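Local coordinates for alpha-2,3-sialyltransferase (Campylobacter jejuni, PDB 2P2V), which probably transfers sialic acid from a CMP-activated donor onto an acceptor sugar in an alpha-2,3 linkage, this chain being the catalytic part of a longer, membrane-associated protein, at residues N93-L101 against A120-E128; S30-L39 against Y226-L234. All blocks are in the same frame, centred on the assembly; numbering follows the deposited sequence.

Contact 1 of 2, residues N93-L101 against A120-E128; sequences NIFCSTFNL and AKLGYEVIE. With EDO (1,2-ethanediol), chain L.
Phe95 and Cys96 pair in parallel with Lys121 and Leu122, closing the beta-alpha-beta unit in which helix 107-116 links strand 90-96 to the outermost strand 121-122 of a Rossmann-like sheet. The tight part is the backbone ladder: Lys121 N to Ile94 O, Cys96 N to Lys121 O (3.0 Å), then Gly123 N to Cys96 O (2.8 Å). Cys96 O also accepts the hydroxyl of Thr98, which approaches from above the carbonyl plane. Lying between its own backbone N and carbonyl carbon (chi1 41°), this OG1 accepts Tyr124 N at 3.0 Å. On the face of the sheet that carries Phe95 and Lys121, Lys121 CG packs beside Phe95 CE2 at 3.4 Å, and Val126 CG2 meets the edge of the same ring; Phe67 stacks on this phenylalanine from the neighbouring strand.

The partly exposed side is looser. The lysine chain kinks at its second torsion (68°), and its NZ forms a salt bridge to Glu125 OE1, a long, weak hydrogen bond at 3.5 Å, and another bond to a bound ethanediol. A water joins Asn100 ND2 to Glu128 OE1. The exception is close: Asn100 stacks its amide on the Tyr124 ring, the planes 27° apart, with CB 3.6 Å from the ring centroid, almost on the normal.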
loop_
_atom_site.group_PDB
_atom_site.type_symbol
_atom_site.label_atom_id
_atom_site.label_comp_id
_atom_site.label_asym_id
_atom_site.label_seq_id
_atom_site.Cartn_x
_atom_site.Cartn_y
_atom_site.Cartn_z
ATOM N N ASN A 93 -22.578 -15.335 5.520
ATOM C CA ASN A 93 -21.338 -14.576 5.612
ATOM C C ASN A 93 -20.355 -15.411 6.388
ATOM O O ASN A 93 -20.726 -16.087 7.303
ATOM C CB ASN A 93 -21.506 -13.303 6.467
ATOM C CG ASN A 93 -22.366 -12.239 5.786
ATOM O OD1 ASN A 93 -21.840 -11.421 5.072
ATOM N ND2 ASN A 93 -23.688 -12.234 6.051
ATOM N N ILE A 94 -19.078 -15.245 6.100
ATOM C CA ILE A 94 -18.069 -16.014 6.850
ATOM C C ILE A 94 -16.988 -15.064 7.324
ATOM O O ILE A 94 -16.337 -14.434 6.495
ATOM C CB ILE A 94 -17.371 -17.114 5.967
ATOM C CG1 ILE A 94 -18.383 -18.142 5.483
ATOM C CG2 ILE A 94 -16.286 -17.784 6.836
ATOM C CD1 ILE A 94 -17.810 -19.174 4.428
ATOM N N PHE A 95 -16.818 -14.902 8.641
ATOM C CA PHE A 95 -15.782 -14.017 9.184
ATOM C C PHE A 95 -14.611 -14.808 9.777
ATOM O O PHE A 95 -14.830 -15.868 10.359
ATOM C CB PHE A 95 -16.270 -13.214 10.365
ATOM C CG PHE A 95 -17.267 -12.119 9.978
ATOM C CD1 PHE A 95 -18.578 -12.451 9.824
ATOM C CD2 PHE A 95 -16.854 -10.814 9.798
ATOM C CE1 PHE A 95 -19.539 -11.453 9.456
ATOM C CE2 PHE A 95 -17.780 -9.810 9.431
ATOM C CZ PHE A 95 -19.124 -10.167 9.290
ATOM N N CYS A 96 -13.434 -14.204 9.700
ATOM C CA CYS A 96 -12.283 -14.643 10.487
ATOM C C CYS A 96 -12.153 -13.703 11.668
ATOM O O CYS A 96 -12.021 -12.474 11.481
ATOM C CB CYS A 96 -11.044 -14.600 9.594
ATOM S SG CYS A 96 -9.665 -15.332 10.499
ATOM N N SER A 97 -12.336 -14.223 12.873
ATOM C CA SER A 97 -12.256 -13.458 14.122
ATOM C C SER A 97 -10.824 -12.973 14.413
ATOM O O SER A 97 -9.945 -13.735 14.907
ATOM C CB SER A 97 -12.769 -14.305 15.265
ATOM O OG SER A 97 -14.032 -14.888 14.989
ATOM N N THR A 98 -10.566 -11.710 14.077
ATOM C CA THR A 98 -9.227 -11.172 14.024
ATOM C C THR A 98 -9.115 -9.865 14.799
ATOM O O THR A 98 -10.101 -9.143 14.937
ATOM C CB THR A 98 -8.809 -10.901 12.526
ATOM O OG1 THR A 98 -9.917 -10.329 11.784
ATOM C CG2 THR A 98 -8.333 -12.232 11.823
ATOM N N PHE A 99 -7.915 -9.515 15.224
ATOM C CA PHE A 99 -7.675 -8.285 15.965
ATOM C C PHE A 99 -6.709 -7.353 15.247
ATOM O O PHE A 99 -6.540 -6.241 15.701
ATOM C CB PHE A 99 -7.116 -8.605 17.379
ATOM C CG PHE A 99 -8.074 -9.396 18.233
ATOM C CD1 PHE A 99 -7.917 -10.775 18.373
ATOM C CD2 PHE A 99 -9.209 -8.776 18.801
ATOM C CE1 PHE A 99 -8.819 -11.548 19.103
ATOM C CE2 PHE A 99 -10.116 -9.531 19.571
ATOM C CZ PHE A 99 -9.912 -10.943 19.711
ATOM N N ASN A 100 -5.978 -7.831 14.202
ATOM C CA ASN A 100 -4.918 -7.101 13.535
ATOM C C ASN A 100 -3.803 -6.719 14.548
ATOM O O ASN A 100 -3.471 -5.539 14.784
ATOM C CB ASN A 100 -5.450 -5.825 12.826
ATOM C CG ASN A 100 -4.457 -5.189 11.892
ATOM O OD1 ASN A 100 -3.470 -5.803 11.496
ATOM N ND2 ASN A 100 -4.730 -3.889 11.495
ATOM N N LEU A 101 -3.237 -7.762 15.185
ATOM C CA LEU A 101 -2.099 -7.618 16.046
ATOM C C LEU A 101 -1.113 -8.694 15.583
ATOM O O LEU A 101 -1.513 -9.827 15.373
ATOM C CB LEU A 101 -2.493 -7.913 17.497
ATOM C CG LEU A 101 -3.363 -6.807 18.130
ATOM C CD1 LEU A 101 -3.891 -7.197 19.451
ATOM C CD2 LEU A 101 -2.449 -5.634 18.266
ATOM N N ALA A 120 -14.712 -14.343 2.084
ATOM C CA ALA A 120 -14.750 -14.201 3.534
ATOM C C ALA A 120 -14.516 -12.740 3.955
ATOM O O ALA A 120 -14.259 -11.868 3.091
ATOM C CB ALA A 120 -13.752 -15.142 4.239
ATOM N N LYS A 121 -14.585 -12.464 5.245
ATOM C CA LYS A 121 -14.356 -11.095 5.762
ATOM C C LYS A 121 -13.475 -11.077 6.978
ATOM O O LYS A 121 -13.731 -11.826 7.895
ATOM C CB LYS A 121 -15.730 -10.548 6.187
ATOM C CG LYS A 121 -15.703 -9.123 6.801
ATOM C CD LYS A 121 -15.317 -8.050 5.749
ATOM C CE LYS A 121 -15.069 -6.739 6.437
ATOM N NZ LYS A 121 -15.047 -5.631 5.407
ATOM N N LEU A 122 -12.478 -10.211 7.035
ATOM C CA LEU A 122 -11.725 -10.097 8.266
ATOM C C LEU A 122 -12.531 -9.324 9.279
ATOM O O LEU A 122 -12.869 -8.147 9.014
ATOM C CB LEU A 122 -10.406 -9.359 8.005
ATOM C CG LEU A 122 -9.456 -10.197 7.126
ATOM C CD1 LEU A 122 -8.382 -9.242 6.606
ATOM C CD2 LEU A 122 -8.889 -11.377 8.041
ATOM N N GLY A 123 -12.759 -9.944 10.426
ATOM C CA GLY A 123 -13.524 -9.303 11.513
ATOM C C GLY A 123 -12.929 -8.009 12.016
ATOM O O GLY A 123 -13.668 -7.111 12.427
ATOM N N TYR A 124 -11.596 -7.871 12.046
ATOM C CA TYR A 124 -11.058 -6.640 12.594
ATOM C C TYR A 124 -11.499 -5.399 11.799
ATOM O O TYR A 124 -11.544 -4.311 12.384
ATOM C CB TYR A 124 -9.524 -6.631 12.655
ATOM C CG TYR A 124 -8.796 -6.285 11.414
ATOM C CD1 TYR A 124 -8.612 -4.954 11.039
ATOM C CD2 TYR A 124 -8.157 -7.295 10.627
ATOM C CE1 TYR A 124 -7.879 -4.627 9.887
ATOM C CE2 TYR A 124 -7.454 -6.966 9.506
ATOM C CZ TYR A 124 -7.300 -5.640 9.148
ATOM O OH TYR A 124 -6.562 -5.314 8.030
ATOM N N GLU A 125 -11.779 -5.557 10.526
ATOM C CA GLU A 125 -12.140 -4.435 9.647
ATOM C C GLU A 125 -13.497 -3.872 10.098
ATOM O O GLU A 125 -13.858 -2.707 9.741
ATOM C CB GLU A 125 -12.202 -4.883 8.191
ATOM C CG GLU A 125 -10.778 -5.136 7.647
ATOM C CD GLU A 125 -10.705 -5.596 6.194
ATOM O OE1 GLU A 125 -11.635 -6.189 5.676
ATOM O OE2 GLU A 125 -9.651 -5.346 5.578
ATOM N N VAL A 126 -14.230 -4.675 10.840
ATOM C CA VAL A 126 -15.621 -4.302 11.315
ATOM C C VAL A 126 -15.485 -3.793 12.726
ATOM O O VAL A 126 -15.917 -2.702 13.029
ATOM C CB VAL A 126 -16.631 -5.490 11.205
ATOM C CG1 VAL A 126 -17.983 -5.199 11.984
ATOM C CG2 VAL A 126 -16.908 -5.861 9.778
ATOM N N ILE A 127 -14.801 -4.526 13.625
ATOM C CA ILE A 127 -14.752 -4.036 14.994
ATOM C C ILE A 127 -13.831 -2.819 15.194
ATOM O O ILE A 127 -13.919 -2.166 16.221
ATOM C CB ILE A 127 -14.391 -5.133 16.050
ATOM C CG1 ILE A 127 -13.063 -5.762 15.660
ATOM C CG2 ILE A 127 -15.503 -6.174 16.078
ATOM C CD1 ILE A 127 -12.389 -6.434 16.847
ATOM N N GLU A 128 -12.985 -2.496 14.229
ATOM C CA GLU A 128 -12.080 -1.377 14.431
ATOM C C GLU A 128 -12.898 -0.058 14.483
ATOM O O GLU A 128 -12.402 0.970 14.925
ATOM C CB GLU A 128 -10.999 -1.282 13.357
ATOM C CG GLU A 128 -11.498 -1.097 11.928
ATOM C CD GLU A 128 -10.397 -1.118 10.880
ATOM O OE1 GLU A 128 -9.201 -1.384 11.205
ATOM O OE2 GLU A 128 -10.734 -0.922 9.691
HETATM C C1 EDO L . -13.678 -7.610 0.345
HETATM O O1 EDO L . -12.341 -7.835 -0.140
HETATM C C2 EDO L . -13.701 -6.430 1.318
HETATM O O2 EDO L . -14.731 -6.612 2.305
HETATM O O HOH W 1 -7.209 -2.275 12.669
#

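Contact 2 of 2, residues S30-L39 against Y226-L234; sequences SLKNINYKRL and YALCDDSIL
Arg38 grips the carboxylate of Asp230 side-on, giving each oxygen its own donor: NE reaches OD1 at 2.9 Å and NH1 reaches OD2 at 2.7 Å. Both oxygens lie near the guanidinium plane, but that plane is turned 40° from the carboxylate, and NH1 meets OD2 from above the carboxylate plane. The arginine's NH2 also donates to Ser241 O. Asn35 ND2 adds two long, weak bonds to the same carboxylate, while its OD1 accepts Lys37 NZ at 3.0 Å. With CG of Asn35 anti to the backbone N (chi1 -173°), the amide reaches the carboxylate at a slant, the planes 35° apart.

The contact joins the loop between strands 21-25 and 44-48 to the turn leaving edge strand 224-227 of the parallel sheet. Asn35 N donates to Leu228 O at 3.0 Å, and a water bridges Asn33 O to Asp230 N. Within the type I turn from Cys229 to Ser232, Ser232 OG donates to Cys229 O at 2.7 Å. Ser30 OG instead bonds Asp172, leaving its CB against Cys229 CB and Ser232 CB. Toward strand 21-25, Leu228 CD1 touches Leu39 CD2 at 3.6 Å, the two side chains meeting at about a right angle and both resting on Ile23.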
loop_
_atom_site.group_PDB
_atom_site.type_symbol
_atom_site.label_atom_id
_atom_site.label_comp_id
_atom_site.label_asym_id
_atom_site.label_seq_id
_atom_site.Cartn_x
_atom_site.Cartn_y
_atom_site.Cartn_z
ATOM N N SER A 30 -25.138 -25.101 27.510
ATOM C CA SER A 30 -26.436 -24.462 27.545
ATOM C C SER A 30 -27.044 -24.253 26.173
ATOM O O SER A 30 -28.198 -23.824 26.041
ATOM C CB SER A 30 -26.342 -23.126 28.269
ATOM O OG SER A 30 -25.623 -22.186 27.497
ATOM N N LEU A 31 -26.289 -24.545 25.121
ATOM C CA LEU A 31 -26.885 -24.527 23.778
ATOM C C LEU A 31 -28.035 -25.549 23.709
ATOM O O LEU A 31 -29.002 -25.366 22.973
ATOM C CB LEU A 31 -25.814 -24.849 22.727
ATOM C CG LEU A 31 -26.173 -24.995 21.256
ATOM C CD1 LEU A 31 -26.502 -23.596 20.633
ATOM C CD2 LEU A 31 -25.040 -25.748 20.543
ATOM N N LYS A 32 -27.904 -26.623 24.479
ATOM C CA LYS A 32 -28.910 -27.686 24.561
ATOM C C LYS A 32 -30.134 -27.284 25.418
ATOM O O LYS A 32 -31.191 -27.941 25.361
ATOM C CB LYS A 32 -28.257 -28.949 25.160
ATOM C CG LYS A 32 -27.314 -29.738 24.218
ATOM C CD LYS A 32 -27.021 -31.164 24.762
ATOM C CE LYS A 32 -26.135 -31.977 23.794
ATOM N NZ LYS A 32 -26.455 -33.459 23.715
ATOM N N ASN A 33 -29.999 -26.209 26.194
ATOM C CA ASN A 33 -31.017 -25.796 27.162
ATOM C C ASN A 33 -31.525 -24.373 26.915
ATOM O O ASN A 33 -31.738 -23.614 27.871
ATOM C CB ASN A 33 -30.467 -25.893 28.596
ATOM C CG ASN A 33 -29.830 -27.256 28.914
ATOM O OD1 ASN A 33 -30.377 -28.319 28.588
ATOM N ND2 ASN A 33 -28.674 -27.221 29.586
ATOM N N ILE A 34 -31.719 -24.005 25.647
ATOM C CA ILE A 34 -32.325 -22.727 25.282
ATOM C C ILE A 34 -33.811 -22.754 25.637
ATOM O O ILE A 34 -34.476 -23.765 25.412
ATOM C CB ILE A 34 -32.212 -22.461 23.766
ATOM C CG1 ILE A 34 -30.740 -22.211 23.361
ATOM C CG2 ILE A 34 -32.998 -21.259 23.349
ATOM C CD1 ILE A 34 -30.482 -22.496 21.847
ATOM N N ASN A 35 -34.319 -21.647 26.184
ATOM C CA ASN A 35 -35.752 -21.536 26.432
ATOM C C ASN A 35 -36.360 -20.882 25.220
ATOM O O ASN A 35 -36.337 -19.664 25.092
ATOM C CB ASN A 35 -36.028 -20.693 27.683
ATOM C CG ASN A 35 -37.510 -20.693 28.063
ATOM O OD1 ASN A 35 -38.378 -20.762 27.194
ATOM N ND2 ASN A 35 -37.793 -20.584 29.351
ATOM N N TYR A 36 -36.896 -21.682 24.299
ATOM C CA TYR A 36 -37.307 -21.120 23.016
ATOM C C TYR A 36 -38.453 -20.157 23.140
ATOM O O TYR A 36 -38.710 -19.358 22.241
ATOM C CB TYR A 36 -37.633 -22.217 22.028
ATOM C CG TYR A 36 -36.396 -23.033 21.656
ATOM C CD1 TYR A 36 -35.487 -22.565 20.688
ATOM C CD2 TYR A 36 -36.144 -24.242 22.261
ATOM C CE1 TYR A 36 -34.318 -23.339 20.343
ATOM C CE2 TYR A 36 -34.979 -25.014 21.931
ATOM C CZ TYR A 36 -34.081 -24.538 20.971
ATOM O OH TYR A 36 -32.946 -25.282 20.636
ATOM N N LYS A 37 -39.145 -20.207 24.275
ATOM C CA LYS A 37 -40.259 -19.259 24.487
ATOM C C LYS A 37 -39.818 -17.773 24.581
ATOM O O LYS A 37 -40.611 -16.855 24.315
ATOM C CB LYS A 37 -41.065 -19.699 25.726
ATOM C CG LYS A 37 -41.408 -21.204 25.702
ATOM C CD LYS A 37 -42.234 -21.632 26.939
ATOM C CE LYS A 37 -41.327 -22.042 28.117
ATOM N NZ LYS A 37 -40.268 -23.023 27.693
ATOM N N ARG A 38 -38.545 -17.573 24.952
ATOM C CA ARG A 38 -37.894 -16.278 25.135
ATOM C C ARG A 38 -37.262 -15.658 23.861
ATOM O O ARG A 38 -36.851 -14.493 23.884
ATOM C CB ARG A 38 -36.763 -16.439 26.161
ATOM C CG ARG A 38 -37.168 -17.066 27.517
ATOM C CD ARG A 38 -36.058 -16.929 28.548
ATOM N NE ARG A 38 -36.302 -17.724 29.762
ATOM C CZ ARG A 38 -37.161 -17.353 30.719
ATOM N NH1 ARG A 38 -37.345 -18.123 31.791
ATOM N NH2 ARG A 38 -37.836 -16.209 30.592
ATOM N N LEU A 39 -37.159 -16.416 22.766
ATOM C CA LEU A 39 -36.660 -15.843 21.499
ATOM C C LEU A 39 -37.623 -14.769 21.014
ATOM O O LEU A 39 -38.851 -14.933 21.184
ATOM C CB LEU A 39 -36.490 -16.925 20.429
ATOM C CG LEU A 39 -35.329 -17.923 20.613
ATOM C CD1 LEU A 39 -35.412 -19.100 19.623
ATOM C CD2 LEU A 39 -34.014 -17.200 20.437
ATOM N N TYR A 226 -29.575 -9.793 26.514
ATOM C CA TYR A 226 -30.309 -10.782 27.284
ATOM C C TYR A 226 -29.721 -12.168 27.238
ATOM O O TYR A 226 -28.999 -12.508 26.291
ATOM C CB TYR A 226 -31.712 -10.853 26.718
ATOM C CG TYR A 226 -32.432 -9.537 26.873
ATOM C CD1 TYR A 226 -32.953 -9.153 28.128
ATOM C CD2 TYR A 226 -32.560 -8.670 25.813
ATOM C CE1 TYR A 226 -33.600 -7.934 28.293
ATOM C CE2 TYR A 226 -33.209 -7.455 25.956
ATOM C CZ TYR A 226 -33.730 -7.097 27.202
ATOM O OH TYR A 226 -34.364 -5.873 27.330
ATOM N N ALA A 227 -30.060 -12.969 28.243
ATOM C CA ALA A 227 -29.820 -14.411 28.235
ATOM C C ALA A 227 -31.043 -15.182 27.727
ATOM O O ALA A 227 -32.173 -14.668 27.773
ATOM C CB ALA A 227 -29.425 -14.893 29.628
ATOM N N LEU A 228 -30.820 -16.427 27.269
ATOM C CA LEU A 228 -31.905 -17.301 26.801
ATOM C C LEU A 228 -31.972 -18.629 27.588
ATOM O O LEU A 228 -32.955 -19.362 27.484
ATOM C CB LEU A 228 -31.728 -17.610 25.295
ATOM C CG LEU A 228 -31.835 -16.524 24.234
ATOM C CD1 LEU A 228 -31.426 -17.114 22.871
ATOM C CD2 LEU A 228 -33.246 -15.948 24.134
ATOM N N CYS A 229 -30.918 -18.953 28.335
ATOM C CA CYS A 229 -30.792 -20.250 28.991
ATOM C C CYS A 229 -31.001 -20.107 30.507
ATOM O O CYS A 229 -30.185 -19.513 31.200
ATOM C CB CYS A 229 -29.442 -20.884 28.661
ATOM S SG CYS A 229 -29.157 -20.848 26.828
ATOM N N ASP A 230 -32.143 -20.608 30.989
ATOM C CA ASP A 230 -32.551 -20.442 32.400
ATOM C C ASP A 230 -31.565 -20.935 33.435
ATOM O O ASP A 230 -31.370 -20.301 34.480
ATOM C CB ASP A 230 -33.900 -21.141 32.630
ATOM C CG ASP A 230 -35.026 -20.494 31.850
ATOM O OD1 ASP A 230 -34.776 -19.944 30.764
ATOM O OD2 ASP A 230 -36.183 -20.530 32.321
ATOM N N ASP A 231 -30.957 -22.077 33.146
ATOM C CA ASP A 231 -30.089 -22.756 34.115
ATOM C C ASP A 231 -28.589 -22.491 33.928
ATOM O O ASP A 231 -27.751 -23.230 34.474
ATOM C CB ASP A 231 -30.373 -24.269 34.090
ATOM C CG ASP A 231 -31.793 -24.603 34.546
ATOM O OD1 ASP A 231 -32.214 -24.060 35.604
ATOM O OD2 ASP A 231 -32.480 -25.393 33.842
ATOM N N SER A 232 -28.253 -21.442 33.165
ATOM C CA SER A 232 -26.867 -21.146 32.817
ATOM C C SER A 232 -26.346 -20.031 33.679
ATOM O O SER A 232 -27.083 -19.095 34.010
ATOM C CB SER A 232 -26.788 -20.652 31.385
ATOM O OG SER A 232 -27.466 -19.401 31.300
ATOM N N ILE A 233 -25.053 -20.114 33.984
ATOM C CA ILE A 233 -24.302 -19.054 34.664
ATOM C C ILE A 233 -24.564 -17.649 34.100
ATOM O O ILE A 233 -24.651 -16.660 34.849
ATOM C CB ILE A 233 -22.788 -19.338 34.563
ATOM C CG1 ILE A 233 -22.381 -20.471 35.510
ATOM C CG2 ILE A 233 -21.990 -18.101 34.884
ATOM C CD1 ILE A 233 -22.834 -20.274 36.966
ATOM N N LEU A 234 -24.651 -17.550 32.775
ATOM C CA LEU A 234 -24.800 -16.252 32.151
ATOM C C LEU A 234 -25.986 -15.498 32.737
ATOM O O LEU A 234 -25.967 -14.264 32.804
ATOM C CB LEU A 234 -24.969 -16.387 30.633
ATOM C CG LEU A 234 -24.955 -15.089 29.839
ATOM C CD1 LEU A 234 -23.556 -14.539 29.738
ATOM C CD2 LEU A 234 -25.539 -15.305 28.462
HETATM O O HOH W 2 -33.627 -23.202 29.893
#

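Overall arrangement
Contacts 1 and 2 lie on opposite sides of the chain's centre, with their own centres 27 Å apart and their nearest atoms about 16 Å apart. One parallel sheet connects them: contact 1 involves its outermost strand 121-122, contact 2 the end of its other outermost strand, 224-227. Along the chain, contact 1 is nested within the long loop that contact 2 closes. The bound CMP-3-fluoro-N-acetylneuraminic acid, an analogue of the sugar donor, lies between them. The side chain of Phe99 in contact 1 comes within about 8 Å of it and that of Ser30 in contact 2 within about 7 Å, so each contact has a residue near the donor pocket.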